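Local atomic coordinates of DegQ (Legionella fallonii, PDB entry 3PV2), a protein that probably acts as a chaperone and serine protease of the HtrA family, assembling into large 12-meric particles that enclose their own proteolytic compartment. Residues D152-I157 and T196-N201. Residues are numbered along the deposited sequence; the frame is centred on the assembly and turned at random.
Sequences DFVVAI and TDAAIN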
loop_
_atom_site.group_PDB
_atom_site.type_symbol
_atom_site.label_atom_id
_atom_site.label_comp_id
_atom_site.label_asym_id
_atom_site.label_seq_id
_atom_site.Cartn_x
_atom_site.Cartn_y
_atom_site.Cartn_z
ATOM N N ASP B 152 23.932 -32.798 -36.199
ATOM C CA ASP B 152 25.385 -32.768 -36.223
ATOM C C ASP B 152 25.872 -32.287 -34.870
ATOM O O ASP B 152 25.284 -31.353 -34.311
ATOM C CB ASP B 152 25.966 -31.757 -37.250
ATOM C CG ASP B 152 25.830 -32.202 -38.746
ATOM O OD1 ASP B 152 25.806 -33.407 -39.076
ATOM O OD2 ASP B 152 25.832 -31.276 -39.611
ATOM N N PHE B 153 27.017 -32.806 -34.416
ATOM C CA PHE B 153 27.602 -32.383 -33.152
ATOM C C PHE B 153 28.370 -31.079 -33.252
ATOM O O PHE B 153 29.012 -30.769 -34.247
ATOM C CB PHE B 153 28.433 -33.509 -32.516
ATOM C CG PHE B 153 27.632 -34.772 -32.182
ATOM C CD1 PHE B 153 27.895 -35.980 -32.835
ATOM C CD2 PHE B 153 26.714 -34.774 -31.154
ATOM C CE1 PHE B 153 27.221 -37.128 -32.490
ATOM C CE2 PHE B 153 26.031 -35.906 -30.847
ATOM C CZ PHE B 153 26.307 -37.100 -31.524
ATOM N N VAL B 154 28.274 -30.273 -32.216
ATOM C CA VAL B 154 28.930 -28.997 -32.206
ATOM C C VAL B 154 29.466 -28.657 -30.854
ATOM O O VAL B 154 28.982 -29.151 -29.822
ATOM C CB VAL B 154 27.947 -27.879 -32.648
ATOM C CG1 VAL B 154 27.466 -28.121 -34.116
ATOM C CG2 VAL B 154 26.768 -27.762 -31.672
ATOM N N VAL B 155 30.483 -27.795 -30.854
ATOM C CA VAL B 155 30.988 -27.207 -29.621
ATOM C C VAL B 155 30.949 -25.709 -29.677
ATOM O O VAL B 155 31.316 -25.115 -30.659
ATOM C CB VAL B 155 32.410 -27.715 -29.310
ATOM C CG1 VAL B 155 33.031 -26.882 -28.143
ATOM C CG2 VAL B 155 32.343 -29.185 -28.965
ATOM N N ALA B 156 30.429 -25.078 -28.640
ATOM C CA ALA B 156 30.541 -23.611 -28.561
ATOM C C ALA B 156 31.677 -23.216 -27.663
ATOM O O ALA B 156 31.699 -23.609 -26.528
ATOM C CB ALA B 156 29.193 -22.963 -28.015
ATOM N N ILE B 157 32.586 -22.385 -28.135
ATOM C CA ILE B 157 33.757 -22.031 -27.379
ATOM C C ILE B 157 33.846 -20.519 -27.212
ATOM O O ILE B 157 33.793 -19.764 -28.211
ATOM C CB ILE B 157 35.061 -22.375 -28.106
ATOM C CG1 ILE B 157 34.965 -23.703 -28.816
ATOM C CG2 ILE B 157 36.254 -22.420 -27.074
ATOM C CD1 ILE B 157 36.242 -23.952 -29.674
ATOM N N THR B 196 21.159 -24.396 -31.409
ATOM C CA THR B 196 21.884 -25.520 -30.789
ATOM C C THR B 196 21.395 -25.724 -29.374
ATOM O O THR B 196 20.846 -24.803 -28.769
ATOM C CB THR B 196 23.390 -25.160 -30.725
ATOM O OG1 THR B 196 24.151 -26.260 -30.219
ATOM C CG2 THR B 196 23.598 -24.080 -29.759
ATOM N N ASP B 197 21.567 -26.920 -28.813
ATOM C CA ASP B 197 21.496 -27.101 -27.357
ATOM C C ASP B 197 22.859 -27.037 -26.635
ATOM O O ASP B 197 22.954 -27.358 -25.499
ATOM C CB ASP B 197 20.689 -28.345 -26.961
ATOM C CG ASP B 197 21.314 -29.660 -27.465
ATOM O OD1 ASP B 197 22.219 -29.532 -28.312
ATOM O OD2 ASP B 197 20.867 -30.747 -26.993
ATOM N N ALA B 198 23.881 -26.494 -27.269
ATOM C CA ALA B 198 25.132 -26.222 -26.614
ATOM C C ALA B 198 24.928 -24.868 -25.970
ATOM O O ALA B 198 24.729 -23.859 -26.663
ATOM C CB ALA B 198 26.298 -26.211 -27.629
ATOM N N ALA B 199 24.880 -24.815 -24.652
ATOM C CA ALA B 199 24.537 -23.546 -24.005
ATOM C C ALA B 199 25.511 -22.470 -24.418
ATOM O O ALA B 199 26.679 -22.737 -24.586
ATOM C CB ALA B 199 24.538 -23.681 -22.481
ATOM N N ILE B 200 24.906 -21.333 -24.751
ATOM C CA ILE B 200 25.510 -20.151 -25.295
ATOM C C ILE B 200 25.084 -19.116 -24.266
ATOM O O ILE B 200 23.896 -19.050 -23.924
ATOM C CB ILE B 200 24.885 -19.811 -26.693
ATOM C CG1 ILE B 200 25.278 -20.847 -27.765
ATOM C CG2 ILE B 200 25.239 -18.369 -27.162
ATOM C CD1 ILE B 200 26.661 -20.702 -28.177
ATOM N N ASN B 201 26.030 -18.333 -23.762
ATOM C CA ASN B 201 25.777 -17.393 -22.672
ATOM C C ASN B 201 26.597 -16.110 -22.886
ATOM O O ASN B 201 27.457 -16.083 -23.774
ATOM C CB ASN B 201 26.144 -18.063 -21.344
ATOM C CG ASN B 201 27.529 -18.654 -21.365
ATOM O OD1 ASN B 201 28.495 -18.000 -21.798
ATOM N ND2 ASN B 201 27.642 -19.900 -20.915
#
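T196 OG1 makes two hydrogen bonds within its own chain and is touched by V154 of the facing strand. OG1 accepts a hydrogen bond from A198 N (OG1 to N 3.0 Å, N-H...O angle 159°), closing an ST turn, and is also hydrogen-bonded to the carbonyl oxygen of I176. With OG1 anti to the T196 backbone N (chi1 -176°), the hydroxyl faces V154, and V154 CG2 lies 3.3 Å from T196 OG1. The same methyl, V154 CG2, also touches A198 CB at 4.4 Å, on the last residue of the turn. Two residues on along the strand, A156 turns its CB to the same side. A156 CB lies 4.4 Å from A198 CB; I200 CD1 comes to 3.4 Å from A156 CB in one of two deposited conformers, so this short approach is doubtful. The contact between the segments is thus largely apolar. It lies inside the second beta-barrel of the trypsin-like domain, where strand 153-158 runs between strands 171-179 and 208-211 and the loop leaving strand 194-196 packs against V154 and A156 on its inward face. V154 also packs on I217 of strand 216-221, while V155 and I157, on the other face, pack against helix 22-28.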